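Local atomic coordinates of MlnE (Bacillus amyloliquefaciens subsp. plantarum, PDB entry 5D2E), a protein that probably reduces beta-keto intermediates with NADPH, through the N-terminal B-type ketoreductase held here, on the macrolactin polyketide assembly line. Residues P22-E27 against S476-L481; V270-V275 against Q296-L301; F84-S89 against N98-M103; E58-F63 against E78-P83; K213-E218 against Y245-Y250. All coordinates share one frame; numbering follows the deposited sequence.

Interaction 1 (P22-E27 against S476-L481)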
# COMPACT_ATOMS: atom_id res chain seq x y z
N PRO A 22 -14.63 -32.31 10.84
CA PRO A 22 -13.86 -32.56 12.08
C PRO A 22 -12.37 -32.25 12.00
O PRO A 22 -11.81 -31.75 12.97
CB PRO A 22 -14.09 -34.06 12.34
CG PRO A 22 -15.44 -34.33 11.75
CD PRO A 22 -15.65 -33.35 10.62
N GLU A 23 -11.75 -32.51 10.86
CA GLU A 23 -10.31 -32.22 10.63
C GLU A 23 -10.02 -30.67 10.62
O GLU A 23 -9.13 -30.18 11.34
CB GLU A 23 -9.85 -32.86 9.30
CG GLU A 23 -10.22 -34.34 9.09
CD GLU A 23 -11.69 -34.59 8.70
OE1 GLU A 23 -12.58 -34.70 9.59
OE2 GLU A 23 -11.97 -34.67 7.48
N GLU A 24 -10.80 -29.94 9.81
CA GLU A 24 -10.78 -28.45 9.80
C GLU A 24 -10.95 -27.88 11.22
O GLU A 24 -10.19 -26.99 11.65
CB GLU A 24 -11.93 -27.93 8.92
CG GLU A 24 -11.81 -28.17 7.42
CD GLU A 24 -13.10 -27.78 6.68
OE1 GLU A 24 -13.04 -27.45 5.47
OE2 GLU A 24 -14.18 -27.80 7.33
N GLY A 25 -11.92 -28.42 11.97
CA GLY A 25 -12.16 -27.98 13.35
C GLY A 25 -10.95 -28.18 14.24
O GLY A 25 -10.61 -27.35 15.10
N LEU A 26 -10.30 -29.32 14.05
CA LEU A 26 -9.08 -29.58 14.77
C LEU A 26 -7.98 -28.59 14.37
O LEU A 26 -7.34 -28.04 15.24
CB LEU A 26 -8.62 -31.03 14.54
CG LEU A 26 -7.33 -31.47 15.24
CD1 LEU A 26 -7.48 -31.32 16.74
CD2 LEU A 26 -6.98 -32.91 14.82
N GLU A 27 -7.76 -28.40 13.06
CA GLU A 27 -6.75 -27.44 12.59
C GLU A 27 -7.01 -26.05 13.25
O GLU A 27 -6.09 -25.42 13.81
CB GLU A 27 -6.70 -27.36 11.06
CG GLU A 27 -5.79 -26.23 10.50
CD GLU A 27 -5.61 -26.24 8.97
OE1 GLU A 27 -5.97 -25.26 8.29
OE2 GLU A 27 -5.09 -27.24 8.40
N SER A 476 -2.39 -20.75 9.21
CA SER A 476 -2.94 -21.95 8.60
C SER A 476 -4.16 -21.58 7.79
O SER A 476 -4.81 -20.56 8.07
CB SER A 476 -3.33 -22.96 9.71
OG SER A 476 -4.48 -22.58 10.45
N ALA A 477 -4.51 -22.43 6.83
CA ALA A 477 -5.69 -22.25 5.99
C ALA A 477 -6.95 -21.94 6.78
O ALA A 477 -7.68 -21.00 6.46
CB ALA A 477 -5.93 -23.49 5.14
N GLN A 478 -7.24 -22.73 7.80
CA GLN A 478 -8.44 -22.52 8.60
C GLN A 478 -8.42 -21.24 9.42
O GLN A 478 -9.41 -20.59 9.57
CB GLN A 478 -8.70 -23.72 9.52
CG GLN A 478 -9.23 -24.93 8.72
CD GLN A 478 -10.55 -24.60 8.04
OE1 GLN A 478 -11.49 -24.15 8.69
NE2 GLN A 478 -10.61 -24.77 6.74
N ALA A 479 -7.30 -20.97 10.05
CA ALA A 479 -7.14 -19.76 10.81
C ALA A 479 -7.38 -18.50 9.91
O ALA A 479 -7.96 -17.52 10.38
CB ALA A 479 -5.76 -19.76 11.37
N GLY A 480 -6.89 -18.56 8.68
CA GLY A 480 -6.93 -17.46 7.72
C GLY A 480 -8.35 -17.28 7.22
O GLY A 480 -8.86 -16.19 7.16
N LEU A 481 -9.01 -18.40 6.90
CA LEU A 481 -10.43 -18.34 6.55
C LEU A 481 -11.26 -17.77 7.63
O LEU A 481 -12.14 -16.94 7.37
CB LEU A 481 -11.00 -19.70 6.17
CG LEU A 481 -10.42 -20.17 4.88
CD1 LEU A 481 -10.73 -21.65 4.71
CD2 LEU A 481 -10.85 -19.34 3.68
O HOH W 1 -12.98 -24.35 5.18
O HOH W 2 -3.89 -24.40 12.69
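Helix 22-27 and helix 477-481 pass nearly at right angles, their segment axes 9.3 Å apart at an angle of 80°, with E24 and Q478 at the crossing. Motif-wise this is a capped helix N-terminus gripped by a carboxylate from a second helix. S476 is the N-cap, its OG taking the N-H of A479. One residue earlier in the first turn, Q478 N gives its hydrogen to E27 OE1 (2.9 Å), meeting that oxygen nearly along its C-O bond. E27 reaches this far because CG stands anti to its backbone N (chi1 172°) and the chain stays extended beyond it. The positive end of the helix dipole probably favours a carboxylate here. E24 lies across the Q478 amide, the two flat ends stacked with planes 26° apart and E24 CG 3.7 Å from Q478 NE2; E24 OE2 accepts from T21 N. One turn on, L481 packs on F289 and Y292 of helix 284-296, while A477 lies near W452, a residue that binds NADP. Two waters finish the joint: one links E24 OE1 to Q478 NE2, the other sits 2.7 Å from E27 O and 2.9 Å from S476 OG.

Interaction 2 (V270-V275 against Q296-L301); sequences VKKNGV and QAEVKL
This contact opens the Rossmann-type fold of the ketoreductase domain, where the lead-in to strand 275-279 runs beside the lead-in to its parallel neighbour, strand 300-304. The parallel pairing begins at V275 and K300, and K300 N donates to G274 O almost straight (2.9 Å, 174°). Just before it, K271 to G274 form a type II beta turn with N273 in the left-handed conformation, and this turn presents N273 N to E298 O at 2.9 Å. At the far end Q296, extended beyond CG, brings its amide oxygen OE1 to V270 N (3.0 Å), the donor tilted 29° from the carbonyl plane. The same oxygen lies 3.3 Å from V270 CG2, and this methyl also rests on V299 CG1 at 4.0 Å and near the A297 methyl, a small apolar patch bounded by Y276. On the outer side, K272 and E298 run side by side and end in a long salt bridge. K300 is bent along its chain, its aliphatic part passing F351 of helix 337-351. Its ammonium is thereby turned back toward the turn, where a water accepts from K300 NZ at 3.0 Å and donates to N273 O at 2.7 Å.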
# COMPACT_ATOMS: atom_id res chain seq x y z
N VAL A 270 -21.85 -15.49 1.61
CA VAL A 270 -22.33 -15.27 0.25
C VAL A 270 -23.76 -15.81 0.19
O VAL A 270 -24.19 -16.52 1.08
CB VAL A 270 -21.41 -15.95 -0.78
CG1 VAL A 270 -20.15 -15.10 -0.94
CG2 VAL A 270 -21.10 -17.37 -0.36
N LYS A 271 -24.47 -15.39 -0.86
CA LYS A 271 -25.89 -15.61 -1.01
C LYS A 271 -26.13 -16.63 -2.09
O LYS A 271 -25.45 -16.63 -3.13
CB LYS A 271 -26.61 -14.35 -1.56
CG LYS A 271 -26.47 -13.03 -0.86
CD LYS A 271 -26.81 -11.92 -1.92
CE LYS A 271 -27.31 -10.60 -1.32
NZ LYS A 271 -26.79 -10.30 0.05
N LYS A 272 -27.19 -17.40 -1.92
CA LYS A 272 -27.67 -18.27 -2.95
C LYS A 272 -27.89 -17.49 -4.24
O LYS A 272 -28.45 -16.41 -4.23
CB LYS A 272 -28.97 -18.93 -2.50
CG LYS A 272 -29.57 -19.76 -3.61
CD LYS A 272 -30.59 -20.77 -3.06
CE LYS A 272 -31.53 -21.20 -4.17
NZ LYS A 272 -31.50 -22.67 -4.34
N ASN A 273 -27.36 -18.03 -5.34
CA ASN A 273 -27.34 -17.41 -6.65
C ASN A 273 -26.48 -16.12 -6.78
O ASN A 273 -26.57 -15.43 -7.81
CB ASN A 273 -28.75 -17.17 -7.16
CG ASN A 273 -29.50 -18.50 -7.33
OD1 ASN A 273 -28.90 -19.59 -7.24
ND2 ASN A 273 -30.81 -18.41 -7.53
N GLY A 274 -25.74 -15.78 -5.74
CA GLY A 274 -24.82 -14.63 -5.82
C GLY A 274 -23.72 -14.89 -6.89
O GLY A 274 -23.36 -16.06 -7.12
N VAL A 275 -23.28 -13.84 -7.58
CA VAL A 275 -22.24 -13.91 -8.57
C VAL A 275 -21.00 -13.21 -8.02
O VAL A 275 -21.09 -12.03 -7.63
CB VAL A 275 -22.68 -13.21 -9.84
CG1 VAL A 275 -21.68 -13.41 -10.93
CG2 VAL A 275 -24.07 -13.68 -10.28
N GLN A 296 -20.36 -22.22 1.16
CA GLN A 296 -21.35 -21.43 1.89
C GLN A 296 -22.71 -21.43 1.22
O GLN A 296 -23.71 -21.26 1.86
CB GLN A 296 -20.88 -19.97 2.04
CG GLN A 296 -19.82 -19.79 3.11
CD GLN A 296 -19.47 -18.30 3.40
OE1 GLN A 296 -19.80 -17.39 2.64
NE2 GLN A 296 -18.81 -18.06 4.52
N ALA A 297 -22.76 -21.56 -0.09
CA ALA A 297 -24.02 -21.41 -0.76
C ALA A 297 -23.81 -21.80 -2.18
O ALA A 297 -22.67 -21.91 -2.63
CB ALA A 297 -24.51 -19.97 -0.67
N GLU A 298 -24.90 -22.01 -2.89
CA GLU A 298 -24.84 -22.30 -4.31
C GLU A 298 -24.66 -21.04 -5.08
O GLU A 298 -25.63 -20.30 -5.38
CB GLU A 298 -26.09 -23.04 -4.78
CG GLU A 298 -26.18 -24.46 -4.22
CD GLU A 298 -27.50 -25.15 -4.59
OE1 GLU A 298 -28.31 -24.59 -5.38
OE2 GLU A 298 -27.72 -26.28 -4.10
N VAL A 299 -23.40 -20.76 -5.39
CA VAL A 299 -23.06 -19.53 -6.08
C VAL A 299 -22.58 -19.73 -7.47
O VAL A 299 -22.39 -20.86 -7.92
CB VAL A 299 -21.98 -18.77 -5.30
CG1 VAL A 299 -22.49 -18.43 -3.91
CG2 VAL A 299 -20.68 -19.56 -5.15
N LYS A 300 -22.41 -18.61 -8.16
CA LYS A 300 -21.71 -18.53 -9.42
C LYS A 300 -20.34 -17.85 -9.22
O LYS A 300 -20.29 -16.73 -8.71
CB LYS A 300 -22.48 -17.68 -10.41
CG LYS A 300 -23.98 -18.02 -10.35
CD LYS A 300 -24.39 -18.89 -11.50
CE LYS A 300 -25.85 -18.57 -11.85
NZ LYS A 300 -26.67 -18.95 -10.68
N LEU A 301 -19.25 -18.54 -9.58
CA LEU A 301 -17.90 -18.00 -9.38
C LEU A 301 -17.21 -17.75 -10.70
O LEU A 301 -17.21 -18.63 -11.57
CB LEU A 301 -17.11 -19.01 -8.60
CG LEU A 301 -17.57 -19.22 -7.19
CD1 LEU A 301 -16.89 -20.37 -6.47
CD2 LEU A 301 -17.41 -17.96 -6.40
O HOH W 3 -27.42 -16.07 -10.34

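Interaction 3 (F84-S89 against N98-M103)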
# COMPACT_ATOMS: atom_id res chain seq x y z
N PHE A 84 22.19 25.30 0.69
CA PHE A 84 20.84 24.85 0.35
C PHE A 84 20.76 24.62 -1.14
O PHE A 84 21.03 25.52 -1.96
CB PHE A 84 19.84 25.89 0.86
CG PHE A 84 18.42 25.59 0.53
CD1 PHE A 84 17.74 24.57 1.17
CD2 PHE A 84 17.74 26.34 -0.43
CE1 PHE A 84 16.43 24.32 0.87
CE2 PHE A 84 16.41 26.10 -0.69
CZ PHE A 84 15.76 25.09 -0.06
N ILE A 85 20.51 23.37 -1.53
CA ILE A 85 20.45 23.01 -2.94
C ILE A 85 18.99 22.83 -3.35
O ILE A 85 18.25 22.03 -2.73
CB ILE A 85 21.22 21.70 -3.18
CG1 ILE A 85 22.65 21.79 -2.58
CG2 ILE A 85 21.24 21.37 -4.66
CD1 ILE A 85 23.57 22.88 -3.15
N TYR A 86 18.56 23.51 -4.38
CA TYR A 86 17.13 23.51 -4.77
C TYR A 86 16.98 23.11 -6.19
O TYR A 86 17.49 23.73 -7.13
CB TYR A 86 16.50 24.85 -4.48
CG TYR A 86 15.02 24.93 -4.58
CD1 TYR A 86 14.41 25.21 -5.78
CD2 TYR A 86 14.21 24.81 -3.46
CE1 TYR A 86 13.02 25.31 -5.86
CE2 TYR A 86 12.83 24.95 -3.53
CZ TYR A 86 12.24 25.15 -4.73
OH TYR A 86 10.86 25.32 -4.86
N VAL A 87 16.33 21.97 -6.38
CA VAL A 87 16.21 21.35 -7.67
C VAL A 87 14.78 21.33 -8.15
O VAL A 87 13.89 20.80 -7.47
CB VAL A 87 16.71 19.90 -7.61
CG1 VAL A 87 16.79 19.28 -9.02
CG2 VAL A 87 18.03 19.82 -6.86
N THR A 88 14.57 21.82 -9.35
CA THR A 88 13.27 21.84 -9.96
C THR A 88 13.21 21.06 -11.22
O THR A 88 14.19 20.59 -11.77
CB THR A 88 12.82 23.30 -10.27
OG1 THR A 88 13.72 23.87 -11.22
CG2 THR A 88 12.82 24.13 -9.09
N SER A 89 12.00 20.87 -11.70
CA SER A 89 11.74 20.17 -12.92
C SER A 89 12.12 20.93 -14.19
O SER A 89 11.82 22.12 -14.32
CB SER A 89 10.24 19.86 -12.98
OG SER A 89 10.03 19.08 -14.09
N ASN A 98 25.01 28.33 -8.18
CA ASN A 98 24.80 28.75 -6.83
C ASN A 98 23.71 27.92 -6.13
O ASN A 98 22.90 28.44 -5.40
CB ASN A 98 24.49 30.21 -6.74
CG ASN A 98 25.66 31.06 -7.28
OD1 ASN A 98 26.85 30.79 -6.98
ND2 ASN A 98 25.35 31.91 -8.22
N GLY A 99 23.72 26.62 -6.38
CA GLY A 99 22.86 25.73 -5.60
C GLY A 99 21.54 25.43 -6.27
O GLY A 99 20.76 24.66 -5.71
N ARG A 100 21.31 25.93 -7.47
CA ARG A 100 20.10 25.66 -8.18
C ARG A 100 20.34 24.72 -9.29
O ARG A 100 21.33 24.88 -10.03
CB ARG A 100 19.50 26.96 -8.82
CG ARG A 100 19.20 28.07 -7.83
CD ARG A 100 18.10 27.70 -6.92
NE ARG A 100 16.80 27.65 -7.58
CZ ARG A 100 15.91 28.66 -7.70
NH1 ARG A 100 16.16 29.89 -7.28
NH2 ARG A 100 14.75 28.44 -8.29
N PHE A 101 19.44 23.75 -9.48
CA PHE A 101 19.48 22.84 -10.60
C PHE A 101 18.10 22.61 -11.18
O PHE A 101 17.08 22.80 -10.51
CB PHE A 101 19.99 21.47 -10.16
CG PHE A 101 21.40 21.45 -9.70
CD1 PHE A 101 21.70 21.80 -8.39
CD2 PHE A 101 22.40 20.99 -10.54
CE1 PHE A 101 22.97 21.78 -7.95
CE2 PHE A 101 23.71 20.99 -10.09
CZ PHE A 101 24.00 21.40 -8.80
N THR A 102 18.07 22.18 -12.43
CA THR A 102 16.87 21.60 -13.05
C THR A 102 17.19 20.19 -13.52
O THR A 102 18.36 19.84 -13.74
CB THR A 102 16.34 22.38 -14.28
OG1 THR A 102 17.31 22.33 -15.32
CG2 THR A 102 16.03 23.83 -13.93
N MET A 103 16.14 19.37 -13.62
CA MET A 103 16.33 17.99 -14.09
C MET A 103 14.99 17.40 -14.42
O MET A 103 13.98 17.93 -14.04
CB MET A 103 16.99 17.09 -13.03
CG MET A 103 16.21 16.90 -11.75
SD MET A 103 17.12 15.94 -10.46
CE MET A 103 17.03 14.32 -11.25
O HOH W 4 20.13 27.29 -3.80
O HOH W 5 16.11 25.28 -9.08
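The ring of Y86 and the guanidinium of R100 stand side by side with planes 84° apart, Y86 CD1 3.9 Å from R100 NE. One water lies in plane at the edge of both groups, accepting from R100 NE (2.9 Å) and donating to Y86 O. Y70 meets both, edge-to-face with Y86 and cation-pi with R100, and F62 meets the Y86 ring at a shallow angle. On the other side of the sheet the F101 ring is touched obliquely by I85 CG2, 3.7 Å from F101 CE1, while L114 and V117 of helix 108-120 pack against it. Farther along the strand M103, with CG between backbone N and carbonyl carbon (chi1 63°), brings SD 3.7 Å from V87 CG1. Between these layers strands 84-89 and 100-103 pair in parallel, Y86 N to G99 O (2.8 Å) beginning a ladder that M103 N to T88 O ends. The chemistry is thus divided: one side sets an arginine, with one bound water, among aromatic rings, and the other makes a greasy seat for a helix in this Rossmann-like subdomain.

Interaction 4 (E58-F63 against E78-P83); sequences EPILFF and EGYEAP
Y80 reaches across to the residues leading into strand 60-64. Its CB points at them, and with CG anti to the backbone N (chi1 176°) the ring extends toward E58 and I60. Going out along it, CD2 comes 4.1 Å from I60 CD1 and CE2 comes closer, 3.5 Å from the same methyl, which approaches obliquely. CZ lies 3.6 Å from E58 O. At the tip, Y80 OH is 2.7 Å from E58 O, which sits in the plane of the ring at its edge; T56 O is also a hydrogen-bond partner of this hydroxyl. The hydroxyl thus ties the loop to the chain just ahead of the strand. The A82 methyl packs on the same carbonyl, A82 CB 3.6 Å from E58 O. Beyond it the rings of P59 and P83 lie alongside each other, P59 CG 3.9 Å from P83 CD. I60 N then donates to P83 O (3.1 Å, 165°), the first rung where the chains draw together. The place is the return of a strand-helix-strand unit in the Rossmann-like subdomain: 78-83 leaves helix 70-76 and runs into strand 84-89, which pairs in parallel with strand 60-64. E58 OE2 is held by T56 OG1 and, in a salt bridge, by R126, just before strand 127-133 on the other flank of strand 60-64, and F53 meets the Y80 ring.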
# COMPACT_ATOMS: atom_id res chain seq x y z
N GLU A 58 24.86 20.72 7.84
CA GLU A 58 25.23 20.04 6.64
C GLU A 58 24.27 20.44 5.52
O GLU A 58 23.21 20.94 5.81
CB GLU A 58 25.15 18.54 6.89
CG GLU A 58 26.33 18.01 7.69
CD GLU A 58 26.14 16.54 7.91
OE1 GLU A 58 26.55 15.75 7.05
OE2 GLU A 58 25.44 16.19 8.87
N PRO A 59 24.66 20.24 4.25
CA PRO A 59 23.86 20.68 3.11
C PRO A 59 22.47 20.01 3.10
O PRO A 59 22.28 18.89 3.56
CB PRO A 59 24.71 20.30 1.91
CG PRO A 59 26.13 20.21 2.45
CD PRO A 59 25.94 19.65 3.82
N ILE A 60 21.51 20.80 2.70
CA ILE A 60 20.12 20.41 2.51
C ILE A 60 19.83 20.35 0.99
O ILE A 60 20.22 21.28 0.23
CB ILE A 60 19.23 21.48 3.12
CG1 ILE A 60 19.50 21.59 4.60
CG2 ILE A 60 17.75 21.22 2.78
CD1 ILE A 60 18.92 22.88 5.19
N LEU A 61 19.17 19.29 0.54
CA LEU A 61 18.84 19.09 -0.86
C LEU A 61 17.32 19.01 -0.95
O LEU A 61 16.72 18.17 -0.30
CB LEU A 61 19.48 17.80 -1.36
CG LEU A 61 19.09 17.37 -2.75
CD1 LEU A 61 19.50 18.39 -3.79
CD2 LEU A 61 19.80 16.03 -3.05
N PHE A 62 16.71 19.86 -1.77
CA PHE A 62 15.27 20.01 -1.84
C PHE A 62 14.86 19.83 -3.24
O PHE A 62 15.33 20.59 -4.12
CB PHE A 62 14.96 21.48 -1.38
CG PHE A 62 13.52 21.74 -0.97
CD1 PHE A 62 12.49 21.66 -1.88
CD2 PHE A 62 13.21 22.07 0.33
CE1 PHE A 62 11.18 21.89 -1.54
CE2 PHE A 62 11.86 22.32 0.71
CZ PHE A 62 10.86 22.21 -0.24
N PHE A 63 13.94 18.89 -3.49
CA PHE A 63 13.39 18.61 -4.79
C PHE A 63 11.97 19.16 -4.79
O PHE A 63 11.18 18.84 -3.89
CB PHE A 63 13.30 17.09 -5.02
CG PHE A 63 14.63 16.37 -5.14
CD1 PHE A 63 15.36 16.44 -6.29
CD2 PHE A 63 15.11 15.58 -4.10
CE1 PHE A 63 16.55 15.77 -6.42
CE2 PHE A 63 16.33 14.91 -4.21
CZ PHE A 63 17.03 14.99 -5.40
N GLU A 78 17.61 31.53 6.94
CA GLU A 78 18.47 32.71 7.16
C GLU A 78 19.30 32.47 8.40
O GLU A 78 18.80 32.15 9.44
CB GLU A 78 17.66 33.99 7.27
CG GLU A 78 17.35 34.55 5.89
CD GLU A 78 16.40 35.75 5.90
OE1 GLU A 78 16.25 36.36 6.96
OE2 GLU A 78 15.79 36.10 4.85
N GLY A 79 20.62 32.53 8.27
CA GLY A 79 21.48 32.27 9.45
C GLY A 79 22.08 30.89 9.49
O GLY A 79 22.91 30.60 10.34
N TYR A 80 21.62 29.99 8.60
CA TYR A 80 22.05 28.58 8.65
C TYR A 80 23.22 28.52 7.66
O TYR A 80 23.10 28.94 6.52
CB TYR A 80 20.93 27.67 8.23
CG TYR A 80 21.30 26.23 8.14
CD1 TYR A 80 21.51 25.48 9.29
CD2 TYR A 80 21.40 25.62 6.92
CE1 TYR A 80 21.82 24.16 9.23
CE2 TYR A 80 21.73 24.27 6.81
CZ TYR A 80 21.94 23.55 7.99
OH TYR A 80 22.22 22.21 7.95
N GLU A 81 24.36 28.07 8.15
CA GLU A 81 25.63 28.20 7.38
C GLU A 81 26.08 26.87 6.82
O GLU A 81 27.08 26.25 7.26
CB GLU A 81 26.71 28.81 8.25
CG GLU A 81 26.36 30.28 8.46
CD GLU A 81 27.35 31.01 9.33
OE1 GLU A 81 27.94 30.40 10.26
OE2 GLU A 81 27.49 32.21 9.08
N ALA A 82 25.25 26.38 5.90
CA ALA A 82 25.59 25.24 5.05
C ALA A 82 24.77 25.41 3.78
O ALA A 82 23.70 26.05 3.80
CB ALA A 82 25.22 23.93 5.73
N PRO A 83 25.21 24.81 2.69
CA PRO A 83 24.48 25.07 1.45
C PRO A 83 23.03 24.58 1.43
O PRO A 83 22.73 23.53 1.98
CB PRO A 83 25.26 24.30 0.41
CG PRO A 83 26.59 24.00 1.01
CD PRO A 83 26.50 24.13 2.49

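Interaction 5 (K213-E218 against Y245-Y250)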
# COMPACT_ATOMS: atom_id res chain seq x y z
N LYS A 213 -2.10 18.29 4.79
CA LYS A 213 -3.53 18.36 4.50
C LYS A 213 -4.12 19.74 4.78
O LYS A 213 -4.21 20.16 5.93
CB LYS A 213 -4.32 17.32 5.28
CG LYS A 213 -5.78 17.28 4.86
CD LYS A 213 -6.58 16.07 5.23
CE LYS A 213 -6.59 15.77 6.67
NZ LYS A 213 -7.30 14.41 6.80
N SER A 214 -4.49 20.43 3.72
CA SER A 214 -5.28 21.64 3.82
C SER A 214 -6.70 21.31 4.27
O SER A 214 -7.32 20.43 3.75
CB SER A 214 -5.38 22.27 2.46
OG SER A 214 -4.10 22.78 2.21
N MET A 215 -7.22 22.09 5.18
CA MET A 215 -8.61 21.96 5.60
C MET A 215 -9.46 23.10 4.99
O MET A 215 -8.91 24.16 4.62
CB MET A 215 -8.64 22.02 7.12
CG MET A 215 -7.85 20.92 7.83
SD MET A 215 -8.28 19.27 7.36
CE MET A 215 -9.74 18.99 8.40
N PHE A 216 -10.77 22.97 4.96
CA PHE A 216 -11.60 24.08 4.45
C PHE A 216 -11.39 25.28 5.38
O PHE A 216 -11.31 25.15 6.61
CB PHE A 216 -13.08 23.71 4.41
CG PHE A 216 -13.40 22.56 3.51
CD1 PHE A 216 -12.94 22.49 2.19
CD2 PHE A 216 -14.20 21.50 3.99
CE1 PHE A 216 -13.23 21.39 1.39
CE2 PHE A 216 -14.52 20.44 3.17
CZ PHE A 216 -14.03 20.37 1.88
N ASP A 217 -11.19 26.45 4.83
CA ASP A 217 -10.83 27.58 5.73
C ASP A 217 -9.54 27.43 6.55
O ASP A 217 -9.36 28.14 7.54
CB ASP A 217 -11.99 27.85 6.72
CG ASP A 217 -13.29 28.16 6.00
OD1 ASP A 217 -13.25 28.95 5.02
OD2 ASP A 217 -14.33 27.59 6.38
N GLU A 218 -8.63 26.55 6.19
CA GLU A 218 -7.37 26.50 6.93
C GLU A 218 -6.36 25.89 5.94
O GLU A 218 -5.96 24.71 6.09
CB GLU A 218 -7.60 25.70 8.20
CG GLU A 218 -6.49 25.69 9.21
CD GLU A 218 -6.98 25.69 10.64
OE1 GLU A 218 -7.48 24.66 11.20
OE2 GLU A 218 -6.83 26.76 11.24
N TYR A 245 -0.22 16.00 8.81
CA TYR A 245 -0.26 17.36 9.33
C TYR A 245 -1.41 18.13 8.78
O TYR A 245 -1.66 18.11 7.58
CB TYR A 245 1.02 18.10 8.94
CG TYR A 245 2.25 17.61 9.65
CD1 TYR A 245 2.61 18.07 10.91
CD2 TYR A 245 3.06 16.64 9.06
CE1 TYR A 245 3.73 17.57 11.57
CE2 TYR A 245 4.19 16.14 9.71
CZ TYR A 245 4.51 16.61 10.94
OH TYR A 245 5.62 16.13 11.51
N GLU A 246 -2.18 18.74 9.67
CA GLU A 246 -3.06 19.83 9.27
C GLU A 246 -2.33 21.07 9.74
O GLU A 246 -1.40 20.97 10.53
CB GLU A 246 -4.42 19.69 9.99
CG GLU A 246 -5.23 18.50 9.50
CD GLU A 246 -6.47 18.19 10.30
OE1 GLU A 246 -6.83 19.02 11.12
OE2 GLU A 246 -7.06 17.14 10.04
N PRO A 247 -2.82 22.25 9.37
CA PRO A 247 -2.10 23.44 9.84
C PRO A 247 -2.04 23.64 11.35
O PRO A 247 -1.00 24.06 11.86
CB PRO A 247 -2.84 24.57 9.14
CG PRO A 247 -3.37 23.91 7.89
CD PRO A 247 -3.87 22.59 8.39
N ARG A 248 -3.05 23.19 12.10
CA ARG A 248 -3.04 23.36 13.59
C ARG A 248 -2.90 22.09 14.46
O ARG A 248 -2.76 22.15 15.66
CB ARG A 248 -4.32 24.12 13.97
CG ARG A 248 -4.33 25.54 13.43
CD ARG A 248 -5.41 26.40 14.08
NE ARG A 248 -5.01 27.77 13.81
CZ ARG A 248 -4.44 28.62 14.67
NH1 ARG A 248 -4.26 28.34 15.96
NH2 ARG A 248 -4.09 29.81 14.22
N HIS A 249 -2.95 20.93 13.82
CA HIS A 249 -2.97 19.63 14.48
C HIS A 249 -2.24 18.61 13.61
O HIS A 249 -2.18 18.77 12.41
CB HIS A 249 -4.39 19.14 14.65
CG HIS A 249 -5.23 20.00 15.55
ND1 HIS A 249 -6.01 21.03 15.07
CD2 HIS A 249 -5.35 20.01 16.90
CE1 HIS A 249 -6.61 21.61 16.10
NE2 HIS A 249 -6.23 21.01 17.21
N TYR A 250 -1.69 17.57 14.23
CA TYR A 250 -1.13 16.49 13.49
C TYR A 250 -1.49 15.17 14.15
O TYR A 250 -1.84 15.10 15.34
CB TYR A 250 0.37 16.65 13.29
CG TYR A 250 1.24 16.56 14.54
CD1 TYR A 250 1.51 17.69 15.29
CD2 TYR A 250 1.73 15.34 14.98
CE1 TYR A 250 2.29 17.61 16.43
CE2 TYR A 250 2.49 15.23 16.13
CZ TYR A 250 2.78 16.39 16.83
OH TYR A 250 3.54 16.31 17.95
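K213 starts the contact with its backbone, K213 N donating to Y245 O (2.8 Å, 164°), while K213 O receives a CA-H contact from E246. Its side chain runs alongside that of E246, K213 CE 3.7 Å from E246 OE2, with the ammonium beyond salt-bridge distance; this oxygen is hydrogen-bonded to Y251 OH. M215 folds back over the glutamate, bent at chi2 and chi3, and lays its sulfur against the carboxylate, M215 SD 3.6 Å from E246 CD. From M215 to E218 the chain makes a type II beta turn just past strand 205-214 of the Rossmann-like subdomain, facing the tight connection from strand 242-245 to its antiparallel partner, strand 249-257. E246 N to H249 O closes that connection. P247 packs between the two bends, P247 CG 3.3 Å from E218 O and its flank on E218 CG. E218 finally crosses R248 at about a right angle: E218 OE2 lies at the edge of the guanidinium, near its plane, making a salt bridge of 3.3 Å to R248 NE.

Overall arrangement
Interactions 3 and 4 belong together: strands 84-89 and 60-64 are neighbours, joined by I85 N to I60 O at 2.7 Å and by L61 packing on I85 and V87. Interaction 3 has the more buried side chains and repeated backbone bonds, whereas interaction 4 is a surface join relying on prolines and a tyrosine. Interaction 5, about 27 Å from interaction 4 between centres, is partly buried and adds charge and sulfur contacts at strand ends. Interaction 2 is likewise partly buried and starts a parallel strand pair, but in the cofactor-binding half, about 59 Å from interaction 3 between centres. Interaction 1, a hydrated surface contact of helices, encloses all the others along the chain.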